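Putative nudix hydrolase family member (Chromobacterium violaceum, PDB 3F13) is a Nudix-family protein that probably hydrolyses a nucleoside diphosphate-linked or related substrate with the help of magnesium, its actual substrate not being established. Local coordinates at residues A16-A21 with N82-Y87; M71-D76 with T135-A140; F75-P80 with F117-A122; S108-D113 with I123-A128. One frame throughout, in Å; residues are numbered along the deposited sequence.

How the contacts relate
All four contacts belong to one alpha/beta Nudix fold. Contact 1 lies within the mixed sheet, pairing strands 16-25 and 82-90. Strand 70-78, antiparallel neighbour of 82-90, joins helix 136-157 in contact 2 and helix 118-132 in contact 3; these two share Phe-75 and Asp-76 although their centres lie about 17 Å apart. Contact 4, about 12 Å from contact 3 between centres, joins the 108-113 loop to the same helix 118-132. Along the chain contact 1 closes first, at 82-87; contact 4 falls wholly between the two segments of contact 2. The closest centres, about 9 Å apart, are those of contacts 1 and 3. Ile-123 of helix 118-132 packs on Val-86 of strand 82-90, which brings the helix onto the sheet.

Contact 1: residues A16-A21 with N82-Y87; sequences ARRATA and NAHKVY
Residues 16-21 and 82-87 run side by side as parallel strands of the mixed sheet in the Nudix fold, their axes 4.6 Å apart at closest approach and their directions 30° apart. Six bridges, from Ala-16 with Asn-82 to Ala-21 with Tyr-87, fix the register. Five backbone hydrogen bonds alternate between the strands: Ala-83 N gives to Ala-16 O at 2.8 Å, and Arg-18 N to Ala-83 O, Lys-85 N to Arg-18 O, Thr-20 N to Lys-85 O and Tyr-87 N to Thr-20 O follow. Arg-18, Thr-20, Asn-82 and His-84 share one face. There Arg-18 CB stands over one face of the His-84 ring, offset toward the rim, in a CH-pi contact, 4.2 Å from the centroid, while Arg-18 CD packs on the Asn-82 side chain. On the other face, Ala-19 CB meets Tyr-87 CE2 at 4.1 Å, and both side chains also touch Leu-56 of helix 52-64. Lys-85 leads its amine away to a salt bridge with Asp-76, and Arg-17 bonds to Glu-50 O. Thr-20 sets its hydroxyl beside its own backbone N (chi1 -69°), which brings OG1 to the edge of the imidazole, 2.7 Å from His-84 ND1 in a hydrogen bond.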
loop_
_atom_site.group_PDB
_atom_site.type_symbol
_atom_site.label_atom_id
_atom_site.label_comp_id
_atom_site.label_asym_id
_atom_site.label_seq_id
_atom_site.Cartn_x
_atom_site.Cartn_y
_atom_site.Cartn_z
ATOM N N ALA B 16 -8.044 -20.939 2.259
ATOM C CA ALA B 16 -6.824 -20.263 2.726
ATOM C C ALA B 16 -6.720 -18.842 2.204
ATOM O O ALA B 16 -7.107 -18.563 1.078
ATOM C CB ALA B 16 -5.560 -21.049 2.338
ATOM N N ARG B 17 -6.171 -17.954 3.016
ATOM C CA ARG B 17 -6.068 -16.531 2.592
ATOM C C ARG B 17 -4.828 -16.306 1.749
ATOM O O ARG B 17 -3.703 -16.644 2.180
ATOM C CB ARG B 17 -6.041 -15.625 3.811
ATOM C CG ARG B 17 -7.349 -15.607 4.634
ATOM C CD ARG B 17 -7.190 -14.659 5.848
ATOM N NE ARG B 17 -6.035 -15.071 6.657
ATOM C CZ ARG B 17 -4.989 -14.304 6.985
ATOM N NH1 ARG B 17 -4.010 -14.826 7.703
ATOM N NH2 ARG B 17 -4.910 -13.016 6.652
ATOM N N ARG B 18 -4.998 -15.776 0.531
ATOM C CA ARG B 18 -3.835 -15.527 -0.310
ATOM C C ARG B 18 -3.846 -14.067 -0.695
ATOM O O ARG B 18 -4.926 -13.465 -0.734
ATOM C CB ARG B 18 -3.847 -16.392 -1.567
ATOM C CG ARG B 18 -3.647 -17.886 -1.242
ATOM C CD ARG B 18 -3.475 -18.717 -2.491
ATOM N NE ARG B 18 -2.239 -18.430 -3.226
ATOM C CZ ARG B 18 -1.153 -19.198 -3.155
ATOM N NH1 ARG B 18 -0.074 -18.869 -3.850
ATOM N NH2 ARG B 18 -1.147 -20.275 -2.375
ATOM N N ALA B 19 -2.664 -13.496 -0.946
ATOM C CA ALA B 19 -2.600 -12.143 -1.550
ATOM C C ALA B 19 -2.096 -12.300 -2.978
ATOM O O ALA B 19 -1.259 -13.162 -3.235
ATOM C CB ALA B 19 -1.656 -11.198 -0.768
ATOM N N THR B 20 -2.565 -11.472 -3.910
ATOM C CA THR B 20 -2.103 -11.599 -5.281
ATOM C C THR B 20 -1.817 -10.189 -5.762
ATOM O O THR B 20 -2.628 -9.296 -5.442
ATOM C CB THR B 20 -3.211 -12.228 -6.141
ATOM O OG1 THR B 20 -3.361 -13.603 -5.739
ATOM C CG2 THR B 20 -2.886 -12.139 -7.649
ATOM N N ALA B 21 -0.689 -9.979 -6.461
ATOM C CA ALA B 21 -0.293 -8.622 -6.961
ATOM C C ALA B 21 -0.456 -8.469 -8.446
ATOM O O ALA B 21 -0.062 -9.351 -9.225
ATOM C CB ALA B 21 1.185 -8.327 -6.633
ATOM N N ASN B 82 -8.951 -21.285 -2.172
ATOM C CA ASN B 82 -8.279 -20.068 -1.730
ATOM C C ASN B 82 -9.166 -18.824 -1.803
ATOM O O ASN B 82 -10.037 -18.701 -2.688
ATOM C CB ASN B 82 -7.024 -19.875 -2.575
ATOM C CG ASN B 82 -6.015 -20.991 -2.323
ATOM O OD1 ASN B 82 -5.727 -21.324 -1.171
ATOM N ND2 ASN B 82 -5.531 -21.601 -3.373
ATOM N N ALA B 83 -8.970 -17.912 -0.859
ATOM C CA ALA B 83 -9.616 -16.604 -0.926
ATOM C C ALA B 83 -8.564 -15.518 -1.181
ATOM O O ALA B 83 -7.798 -15.203 -0.289
ATOM C CB ALA B 83 -10.403 -16.301 0.355
ATOM N N HIS B 84 -8.528 -14.948 -2.397
ATOM C CA HIS B 84 -7.480 -13.999 -2.716
ATOM C C HIS B 84 -7.957 -12.593 -2.415
ATOM O O HIS B 84 -9.127 -12.282 -2.663
ATOM C CB HIS B 84 -7.164 -13.999 -4.226
ATOM C CG HIS B 84 -6.557 -15.277 -4.723
ATOM N ND1 HIS B 84 -5.225 -15.395 -5.063
ATOM C CD2 HIS B 84 -7.112 -16.490 -4.951
ATOM C CE1 HIS B 84 -4.988 -16.625 -5.494
ATOM N NE2 HIS B 84 -6.120 -17.306 -5.446
ATOM N N LYS B 85 -7.087 -11.762 -1.857
ATOM C CA LYS B 85 -7.255 -10.304 -2.074
ATOM C C LYS B 85 -6.289 -9.890 -3.168
ATOM O O LYS B 85 -5.106 -10.260 -3.153
ATOM C CB LYS B 85 -7.021 -9.480 -0.817
ATOM C CG LYS B 85 -8.215 -9.500 0.142
ATOM C CD LYS B 85 -8.022 -8.626 1.344
ATOM C CE LYS B 85 -9.275 -8.691 2.199
ATOM N NZ LYS B 85 -10.498 -8.205 1.474
ATOM N N VAL B 86 -6.778 -9.073 -4.100
ATOM C CA VAL B 86 -5.972 -8.677 -5.240
ATOM C C VAL B 86 -5.626 -7.196 -5.143
ATOM O O VAL B 86 -6.529 -6.401 -4.908
ATOM C CB VAL B 86 -6.787 -8.910 -6.544
ATOM C CG1 VAL B 86 -5.973 -8.510 -7.805
ATOM C CG2 VAL B 86 -7.170 -10.388 -6.624
ATOM N N TYR B 87 -4.352 -6.837 -5.347
ATOM C CA TYR B 87 -3.868 -5.452 -5.181
ATOM C C TYR B 87 -3.033 -4.992 -6.372
ATOM O O TYR B 87 -2.165 -5.745 -6.859
ATOM C CB TYR B 87 -2.908 -5.328 -3.987
ATOM C CG TYR B 87 -3.420 -5.913 -2.686
ATOM C CD1 TYR B 87 -3.949 -5.081 -1.695
ATOM C CD2 TYR B 87 -3.386 -7.292 -2.448
ATOM C CE1 TYR B 87 -4.422 -5.575 -0.504
ATOM C CE2 TYR B 87 -3.855 -7.809 -1.209
ATOM C CZ TYR B 87 -4.408 -6.932 -0.267
ATOM O OH TYR B 87 -4.866 -7.411 0.965
#

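Contact 2: residues M71-D76 with T135-A140; sequences MLYLFD and TAKGEA
Lys-137, in the first turn of helix 136-157, reaches across to strand 70-78 and gives its amine to the backbone of Leu-74, with NZ 2.6 Å from Leu-74 O. The donor stands 42° out of the carbonyl plane, and the C=O...N angle is 127°. The chain leaves the helix extended and bends at chi3 (-86°), which carries CE to 3.3 Å from Tyr-73 O and NZ to 4.0 Å from Tyr-73 CE2. This close polar end lies toward solvent, Lys-137 and Tyr-73 both being partly exposed, whereas the buried end is apolar and less tight: Leu-72 CD2 meets Ala-140 CB at 4.0 Å, an ordinary van der Waals distance. Beyond the lysine, Tyr-73 OH donates to Asp-76 OD1 at 2.6 Å, meeting the carboxylate from above its plane. At the helix start, Thr-135 is the N-cap, its OG1 accepting from Gly-138 N at 3.0 Å. Leu-74 and Phe-75 both face Val-86 in a classic beta bulge, placing the Leu-74 carbonyl within a strand irregularity. Met-71 makes backbone hydrogen bonds to the second subunit. Strand 70-78 is flanked by two helices here: Leu-72 also packs on Leu-141 and Leu-144 of helix 136-157, and Leu-74 on Tyr-127 and Leu-130 of helix 118-132.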
loop_
_atom_site.group_PDB
_atom_site.type_symbol
_atom_site.label_atom_id
_atom_site.label_comp_id
_atom_site.label_asym_id
_atom_site.label_seq_id
_atom_site.Cartn_x
_atom_site.Cartn_y
_atom_site.Cartn_z
ATOM N N MET B 71 0.227 0.375 -2.718
ATOM C CA MET B 71 -0.650 -0.695 -3.156
ATOM C C MET B 71 -2.082 -0.195 -3.100
ATOM O O MET B 71 -2.459 0.587 -2.213
ATOM C CB MET B 71 -0.481 -1.906 -2.191
ATOM C CG MET B 71 -0.220 -1.562 -0.545
ATOM S SD MET B 71 -0.281 -3.134 0.342
ATOM C CE MET B 71 -0.214 -4.283 -1.032
ATOM N N LEU B 72 -2.915 -0.700 -3.986
ATOM C CA LEU B 72 -4.320 -0.373 -3.941
ATOM C C LEU B 72 -5.137 -1.662 -3.960
ATOM O O LEU B 72 -5.067 -2.422 -4.933
ATOM C CB LEU B 72 -4.698 0.506 -5.147
ATOM C CG LEU B 72 -6.198 0.712 -5.306
ATOM C CD1 LEU B 72 -6.714 1.535 -4.090
ATOM C CD2 LEU B 72 -6.486 1.420 -6.617
ATOM N N TYR B 73 -5.877 -1.937 -2.897
ATOM C CA TYR B 73 -6.777 -3.103 -2.882
ATOM C C TYR B 73 -7.837 -2.979 -3.984
ATOM O O TYR B 73 -8.563 -1.982 -4.050
ATOM C CB TYR B 73 -7.436 -3.287 -1.492
ATOM C CG TYR B 73 -8.622 -4.231 -1.500
ATOM C CD1 TYR B 73 -8.442 -5.605 -1.666
ATOM C CD2 TYR B 73 -9.927 -3.742 -1.453
ATOM C CE1 TYR B 73 -9.540 -6.478 -1.727
ATOM C CE2 TYR B 73 -11.036 -4.603 -1.489
ATOM C CZ TYR B 73 -10.815 -5.978 -1.637
ATOM O OH TYR B 73 -11.871 -6.859 -1.671
ATOM N N LEU B 74 -7.917 -3.981 -4.878
ATOM C CA LEU B 74 -8.886 -3.943 -5.977
ATOM C C LEU B 74 -10.137 -4.780 -5.677
ATOM O O LEU B 74 -11.274 -4.274 -5.770
ATOM C CB LEU B 74 -8.233 -4.454 -7.266
ATOM C CG LEU B 74 -6.891 -3.805 -7.589
ATOM C CD1 LEU B 74 -6.186 -4.479 -8.791
ATOM C CD2 LEU B 74 -7.151 -2.292 -7.822
ATOM N N PHE B 75 -9.956 -6.054 -5.322
ATOM C CA PHE B 75 -11.122 -6.924 -5.098
ATOM C C PHE B 75 -10.694 -8.264 -4.528
ATOM O O PHE B 75 -9.471 -8.571 -4.475
ATOM C CB PHE B 75 -11.888 -7.174 -6.417
ATOM C CG PHE B 75 -11.002 -7.613 -7.591
ATOM C CD1 PHE B 75 -10.646 -8.950 -7.753
ATOM C CD2 PHE B 75 -10.558 -6.694 -8.532
ATOM C CE1 PHE B 75 -9.824 -9.370 -8.846
ATOM C CE2 PHE B 75 -9.748 -7.090 -9.623
ATOM C CZ PHE B 75 -9.361 -8.446 -9.750
ATOM N N ASP B 76 -11.699 -9.058 -4.151
ATOM C CA ASP B 76 -11.474 -10.410 -3.654
ATOM C C ASP B 76 -11.734 -11.354 -4.826
ATOM O O ASP B 76 -12.583 -11.073 -5.677
ATOM C CB ASP B 76 -12.450 -10.755 -2.527
ATOM C CG ASP B 76 -12.421 -9.752 -1.389
ATOM O OD1 ASP B 76 -11.315 -9.321 -0.974
ATOM O OD2 ASP B 76 -13.522 -9.362 -0.924
ATOM N N THR B 135 -15.599 4.634 -11.721
ATOM C CA THR B 135 -15.934 4.603 -10.300
ATOM C C THR B 135 -14.744 5.198 -9.523
ATOM O O THR B 135 -13.687 5.384 -10.088
ATOM C CB THR B 135 -16.139 3.188 -9.833
ATOM O OG1 THR B 135 -14.903 2.432 -9.996
ATOM C CG2 THR B 135 -17.311 2.520 -10.597
ATOM N N ALA B 136 -14.933 5.495 -8.243
ATOM C CA ALA B 136 -13.839 6.072 -7.435
ATOM C C ALA B 136 -12.668 5.104 -7.438
ATOM O O ALA B 136 -11.501 5.518 -7.517
ATOM C CB ALA B 136 -14.294 6.351 -6.032
ATOM N N LYS B 137 -12.962 3.807 -7.388
ATOM C CA LYS B 137 -11.872 2.834 -7.437
ATOM C C LYS B 137 -11.129 2.814 -8.782
ATOM O O LYS B 137 -9.903 2.828 -8.822
ATOM C CB LYS B 137 -12.357 1.448 -7.051
ATOM C CG LYS B 137 -11.312 0.368 -7.174
ATOM C CD LYS B 137 -11.832 -0.891 -6.552
ATOM C CE LYS B 137 -11.570 -0.926 -5.065
ATOM N NZ LYS B 137 -12.160 -2.183 -4.527
ATOM N N GLY B 138 -11.879 2.778 -9.873
ATOM C CA GLY B 138 -11.299 2.859 -11.214
ATOM C C GLY B 138 -10.438 4.097 -11.340
ATOM O O GLY B 138 -9.343 4.016 -11.906
ATOM N N GLU B 139 -10.905 5.235 -10.790
ATOM C CA GLU B 139 -10.149 6.491 -10.870
ATOM C C GLU B 139 -8.835 6.419 -10.097
ATOM O O GLU B 139 -7.800 6.881 -10.580
ATOM C CB GLU B 139 -10.967 7.687 -10.364
ATOM C CG GLU B 139 -12.082 8.114 -11.310
ATOM C CD GLU B 139 -12.718 9.421 -10.866
ATOM O OE1 GLU B 139 -12.121 10.488 -11.164
ATOM O OE2 GLU B 139 -13.783 9.380 -10.190
ATOM N N ALA B 140 -8.907 5.881 -8.876
ATOM C CA ALA B 140 -7.712 5.603 -8.069
ATOM C C ALA B 140 -6.738 4.664 -8.777
ATOM O O ALA B 140 -5.546 4.923 -8.807
ATOM C CB ALA B 140 -8.118 5.023 -6.747
#

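Contact 3: residues F75-P80 with F117-A122; sequences FDHITP and FVEGRA
This is a polar surface contact between the end of strand 70-78 and the first turns of helix 118-132, centred on a histidine-carboxylate hydrogen bond in the alpha/beta Nudix fold. His-77 NE2 donates to Glu-119 OE1 at 2.8 Å, with an N-H...O angle of 170°. The oxygen lies in the imidazole plane, at the ring edge, whereas the nitrogen approaches from 42° out of the carboxylate plane; ring and carboxylate are turned steeply against each other. The histidine side chain extends toward the helix with CG opposite its backbone N (chi1 178°), and the glutamate folds at chi2 to bring its carboxylate across. One turn along the helix, Ala-122 CB packs 3.6 Å from His-77 CE1, so the ring touches both the carboxylate and a methyl group. Ile-123 also packs on His-77, continuing this contact toward the core. The strand itself is held to its neighbour by backbone bonding between His-77 and His-84. Thr-79 divides its side chain between two tasks: OG1 accepts from Phe-81 N and Asn-82 N, while the methyl CG2 rests 3.4 Å from Glu-119 CD.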
loop_
_atom_site.group_PDB
_atom_site.type_symbol
_atom_site.label_atom_id
_atom_site.label_comp_id
_atom_site.label_asym_id
_atom_site.label_seq_id
_atom_site.Cartn_x
_atom_site.Cartn_y
_atom_site.Cartn_z
ATOM N N PHE B 75 -9.956 -6.054 -5.322
ATOM C CA PHE B 75 -11.122 -6.924 -5.098
ATOM C C PHE B 75 -10.694 -8.264 -4.528
ATOM O O PHE B 75 -9.471 -8.571 -4.475
ATOM C CB PHE B 75 -11.888 -7.174 -6.417
ATOM C CG PHE B 75 -11.002 -7.613 -7.591
ATOM C CD1 PHE B 75 -10.646 -8.950 -7.753
ATOM C CD2 PHE B 75 -10.558 -6.694 -8.532
ATOM C CE1 PHE B 75 -9.824 -9.370 -8.846
ATOM C CE2 PHE B 75 -9.748 -7.090 -9.623
ATOM C CZ PHE B 75 -9.361 -8.446 -9.750
ATOM N N ASP B 76 -11.699 -9.058 -4.151
ATOM C CA ASP B 76 -11.474 -10.410 -3.654
ATOM C C ASP B 76 -11.734 -11.354 -4.826
ATOM O O ASP B 76 -12.583 -11.073 -5.677
ATOM C CB ASP B 76 -12.450 -10.755 -2.527
ATOM C CG ASP B 76 -12.421 -9.752 -1.389
ATOM O OD1 ASP B 76 -11.315 -9.321 -0.974
ATOM O OD2 ASP B 76 -13.522 -9.362 -0.924
ATOM N N HIS B 77 -11.020 -12.476 -4.876
ATOM C CA HIS B 77 -11.267 -13.475 -5.885
ATOM C C HIS B 77 -11.272 -14.813 -5.147
ATOM O O HIS B 77 -10.240 -15.207 -4.604
ATOM C CB HIS B 77 -10.132 -13.482 -6.897
ATOM C CG HIS B 77 -10.280 -14.527 -7.954
ATOM N ND1 HIS B 77 -11.045 -14.335 -9.080
ATOM C CD2 HIS B 77 -9.767 -15.775 -8.053
ATOM C CE1 HIS B 77 -10.996 -15.420 -9.834
ATOM N NE2 HIS B 77 -10.232 -16.311 -9.230
ATOM N N ILE B 78 -12.416 -15.495 -5.082
ATOM C CA ILE B 78 -12.412 -16.802 -4.411
ATOM C C ILE B 78 -12.409 -17.968 -5.412
ATOM O O ILE B 78 -13.017 -17.918 -6.471
ATOM C CB ILE B 78 -13.566 -16.993 -3.383
ATOM C CG1 ILE B 78 -14.911 -17.062 -4.107
ATOM C CG2 ILE B 78 -13.545 -15.846 -2.339
ATOM C CD1 ILE B 78 -16.059 -17.551 -3.267
ATOM N N THR B 79 -11.746 -19.036 -5.018
ATOM C CA THR B 79 -11.754 -20.271 -5.801
ATOM C C THR B 79 -12.119 -21.388 -4.819
ATOM O O THR B 79 -12.378 -21.117 -3.651
ATOM C CB THR B 79 -10.360 -20.553 -6.344
ATOM O OG1 THR B 79 -9.588 -21.132 -5.292
ATOM C CG2 THR B 79 -9.699 -19.241 -6.788
ATOM N N PRO B 80 -12.087 -22.655 -5.270
ATOM C CA PRO B 80 -12.585 -23.672 -4.343
ATOM C C PRO B 80 -11.702 -23.867 -3.138
ATOM O O PRO B 80 -12.198 -24.328 -2.109
ATOM C CB PRO B 80 -12.650 -24.948 -5.208
ATOM C CG PRO B 80 -12.900 -24.406 -6.633
ATOM C CD PRO B 80 -11.959 -23.167 -6.647
ATOM N N PHE B 117 -1.809 -19.873 -15.367
ATOM C CA PHE B 117 -2.715 -20.526 -14.478
ATOM C C PHE B 117 -4.125 -19.927 -14.658
ATOM O O PHE B 117 -4.284 -18.723 -14.850
ATOM C CB PHE B 117 -2.250 -20.393 -13.041
ATOM C CG PHE B 117 -3.011 -21.259 -12.113
ATOM C CD1 PHE B 117 -2.671 -22.601 -11.960
ATOM C CD2 PHE B 117 -4.121 -20.762 -11.439
ATOM C CE1 PHE B 117 -3.401 -23.426 -11.117
ATOM C CE2 PHE B 117 -4.863 -21.576 -10.604
ATOM C CZ PHE B 117 -4.499 -22.916 -10.435
ATOM N N VAL B 118 -5.141 -20.779 -14.620
ATOM C CA VAL B 118 -6.530 -20.368 -14.850
ATOM C C VAL B 118 -7.031 -19.195 -13.982
ATOM O O VAL B 118 -7.561 -18.226 -14.499
ATOM C CB VAL B 118 -7.498 -21.549 -14.625
ATOM C CG1 VAL B 118 -7.174 -22.260 -13.332
ATOM C CG2 VAL B 118 -8.941 -21.031 -14.610
ATOM N N GLU B 119 -6.902 -19.323 -12.660
ATOM C CA GLU B 119 -7.255 -18.228 -11.732
ATOM C C GLU B 119 -6.453 -16.941 -11.980
ATOM O O GLU B 119 -6.978 -15.838 -11.830
ATOM C CB GLU B 119 -7.045 -18.662 -10.287
ATOM C CG GLU B 119 -7.782 -19.955 -9.879
ATOM C CD GLU B 119 -9.298 -19.890 -10.096
ATOM O OE1 GLU B 119 -9.816 -18.802 -10.457
ATOM O OE2 GLU B 119 -9.977 -20.935 -9.913
ATOM N N GLY B 120 -5.171 -17.088 -12.324
ATOM C CA GLY B 120 -4.350 -15.948 -12.761
ATOM C C GLY B 120 -5.011 -15.249 -13.945
ATOM O O GLY B 120 -5.129 -14.020 -13.987
ATOM N N ARG B 121 -5.464 -16.022 -14.928
ATOM C CA ARG B 121 -6.168 -15.397 -16.058
ATOM C C ARG B 121 -7.482 -14.749 -15.662
ATOM O O ARG B 121 -7.802 -13.663 -16.145
ATOM C CB ARG B 121 -6.435 -16.402 -17.201
ATOM C CG ARG B 121 -6.768 -15.707 -18.500
ATOM C CD ARG B 121 -6.984 -16.703 -19.685
ATOM N NE ARG B 121 -5.748 -17.416 -20.033
ATOM C CZ ARG B 121 -4.906 -17.058 -20.997
ATOM N NH1 ARG B 121 -5.135 -15.974 -21.724
ATOM N NH2 ARG B 121 -3.816 -17.787 -21.233
ATOM N N ALA B 122 -8.237 -15.408 -14.786
ATOM C CA ALA B 122 -9.540 -14.908 -14.330
ATOM C C ALA B 122 -9.333 -13.556 -13.665
ATOM O O ALA B 122 -10.112 -12.599 -13.871
ATOM C CB ALA B 122 -10.130 -15.858 -13.321
#

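Contact 4: residues S108-D113 with I123-A128; sequences SSPDTD and ILRRYA
A type I beta turn, Ser-109 to Thr-112, lies against helix 118-132 at the protein surface, with Pro-110 and Asp-111 touching the helix. The proline ring does most of the packing: CB lies 3.4 Å from Arg-125 CG and 4.2 Å from Leu-124 CB, while CG sits 3.8 Å from Ala-128 CB. These three helix residues therefore meet one ring from successive positions and the next turn. Within the turn, Thr-112 N bonds to Ser-109 O at 2.9 Å. Ser-109 OG also accepts from Asp-111 N at 3.2 Å, which makes an ST turn at Ser-109. In the Nudix fold here, this loop connects strand 103-107 to the helix, so the turn packs back on the element it leads into. Arg-125 bends at chi2 (-148°) and runs past the proline, which leaves Pro-110 O over one face of the guanidinium, toward its rim. Asp-111 OD2 comes to the guanidinium edge near its plane and pairs with NH1 as a salt bridge whose modelled length is implausibly short, so its detail is doubtful. Carboxylate and guanidinium planes are 44° apart. Arg-121 NH1, one turn earlier in the helix, hydrogen-bonds to both Pro-110 O and Thr-112 O.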
loop_
_atom_site.group_PDB
_atom_site.type_symbol
_atom_site.label_atom_id
_atom_site.label_comp_id
_atom_site.label_asym_id
_atom_site.label_seq_id
_atom_site.Cartn_x
_atom_site.Cartn_y
_atom_site.Cartn_z
ATOM N N SER B 108 0.298 -8.802 -21.645
ATOM C CA SER B 108 -0.304 -7.556 -22.198
ATOM C C SER B 108 -1.830 -7.557 -22.261
ATOM O O SER B 108 -2.464 -6.496 -22.414
ATOM C CB SER B 108 0.276 -7.223 -23.590
ATOM N N SER B 109 -2.436 -8.732 -22.161
ATOM C CA SER B 109 -3.888 -8.809 -22.123
ATOM C C SER B 109 -4.319 -10.152 -21.546
ATOM O O SER B 109 -3.549 -11.112 -21.597
ATOM C CB SER B 109 -4.496 -8.542 -23.514
ATOM O OG SER B 109 -4.920 -9.724 -24.148
ATOM N N PRO B 110 -5.527 -10.213 -20.958
ATOM C CA PRO B 110 -6.008 -11.423 -20.305
ATOM C C PRO B 110 -6.234 -12.529 -21.330
ATOM O O PRO B 110 -6.451 -13.678 -20.963
ATOM C CB PRO B 110 -7.349 -10.995 -19.710
ATOM C CG PRO B 110 -7.320 -9.482 -19.732
ATOM C CD PRO B 110 -6.539 -9.149 -20.945
ATOM N N ASP B 111 -6.189 -12.177 -22.608
ATOM C CA ASP B 111 -6.327 -13.186 -23.658
ATOM C C ASP B 111 -4.985 -13.573 -24.227
ATOM O O ASP B 111 -4.903 -14.074 -25.343
ATOM C CB ASP B 111 -7.221 -12.672 -24.778
ATOM C CG ASP B 111 -8.636 -12.474 -24.324
ATOM O OD1 ASP B 111 -9.139 -11.334 -24.512
ATOM O OD2 ASP B 111 -9.241 -13.440 -23.763
ATOM N N THR B 112 -3.927 -13.335 -23.464
ATOM C CA THR B 112 -2.587 -13.687 -23.906
ATOM C C THR B 112 -2.458 -15.178 -24.255
ATOM O O THR B 112 -3.167 -16.036 -23.706
ATOM C CB THR B 112 -1.559 -13.408 -22.829
ATOM O OG1 THR B 112 -0.286 -13.897 -23.282
ATOM C CG2 THR B 112 -1.941 -14.137 -21.548
ATOM N N ASP B 113 -1.521 -15.452 -25.167
ATOM C CA ASP B 113 -1.165 -16.797 -25.632
ATOM C C ASP B 113 -0.413 -17.621 -24.600
ATOM O O ASP B 113 -0.339 -18.858 -24.669
ATOM C CB ASP B 113 -0.248 -16.651 -26.846
ATOM C CG ASP B 113 -1.011 -16.305 -28.077
ATOM O OD1 ASP B 113 -2.219 -16.664 -28.086
ATOM O OD2 ASP B 113 -0.435 -15.686 -29.009
ATOM N N ILE B 123 -8.287 -13.482 -12.851
ATOM C CA ILE B 123 -8.067 -12.235 -12.107
ATOM C C ILE B 123 -7.701 -11.093 -13.075
ATOM O O ILE B 123 -8.136 -9.941 -12.930
ATOM C CB ILE B 123 -6.976 -12.455 -11.018
ATOM C CG1 ILE B 123 -7.540 -13.299 -9.858
ATOM C CG2 ILE B 123 -6.382 -11.103 -10.578
ATOM C CD1 ILE B 123 -6.467 -13.969 -8.946
ATOM N N LEU B 124 -6.884 -11.394 -14.079
ATOM C CA LEU B 124 -6.492 -10.368 -15.042
ATOM C C LEU B 124 -7.664 -9.875 -15.867
ATOM O O LEU B 124 -7.696 -8.700 -16.271
ATOM C CB LEU B 124 -5.376 -10.876 -15.968
ATOM C CG LEU B 124 -4.010 -10.934 -15.306
ATOM C CD1 LEU B 124 -3.017 -11.543 -16.285
ATOM C CD2 LEU B 124 -3.624 -9.514 -14.845
ATOM N N ARG B 125 -8.634 -10.754 -16.139
ATOM C CA ARG B 125 -9.823 -10.296 -16.860
ATOM C C ARG B 125 -10.604 -9.249 -16.048
ATOM O O ARG B 125 -11.057 -8.242 -16.578
ATOM C CB ARG B 125 -10.748 -11.470 -17.216
ATOM C CG ARG B 125 -10.200 -12.312 -18.315
ATOM C CD ARG B 125 -11.333 -12.929 -19.191
ATOM N NE ARG B 125 -10.722 -13.286 -20.461
ATOM C CZ ARG B 125 -10.268 -14.496 -20.719
ATOM N NH1 ARG B 125 -9.680 -14.760 -21.882
ATOM N NH2 ARG B 125 -10.425 -15.447 -19.811
ATOM N N ARG B 126 -10.776 -9.512 -14.762
ATOM C CA ARG B 126 -11.525 -8.625 -13.888
ATOM C C ARG B 126 -10.780 -7.322 -13.727
ATOM O O ARG B 126 -11.374 -6.254 -13.712
ATOM C CB ARG B 126 -11.703 -9.284 -12.529
ATOM C CG ARG B 126 -12.687 -8.558 -11.638
ATOM C CD ARG B 126 -13.402 -9.623 -10.766
ATOM N NE ARG B 126 -13.967 -9.039 -9.557
ATOM C CZ ARG B 126 -14.121 -9.710 -8.422
ATOM N NH1 ARG B 126 -14.641 -9.106 -7.374
ATOM N NH2 ARG B 126 -13.721 -10.974 -8.336
ATOM N N TYR B 127 -9.466 -7.421 -13.578
ATOM C CA TYR B 127 -8.628 -6.227 -13.475
ATOM C C TYR B 127 -8.754 -5.391 -14.759
ATOM O O TYR B 127 -8.816 -4.167 -14.734
ATOM C CB TYR B 127 -7.165 -6.636 -13.318
ATOM C CG TYR B 127 -6.228 -5.454 -13.501
ATOM C CD1 TYR B 127 -6.173 -4.446 -12.541
ATOM C CD2 TYR B 127 -5.408 -5.331 -14.622
ATOM C CE1 TYR B 127 -5.325 -3.361 -12.696
ATOM C CE2 TYR B 127 -4.551 -4.243 -14.777
ATOM C CZ TYR B 127 -4.530 -3.262 -13.805
ATOM O OH TYR B 127 -3.686 -2.180 -13.931
ATOM N N ALA B 128 -8.766 -6.069 -15.893
ATOM C CA ALA B 128 -8.931 -5.358 -17.169
ATOM C C ALA B 128 -10.236 -4.559 -17.205
ATOM O O ALA B 128 -10.244 -3.420 -17.679
ATOM C CB ALA B 128 -8.885 -6.337 -18.315
#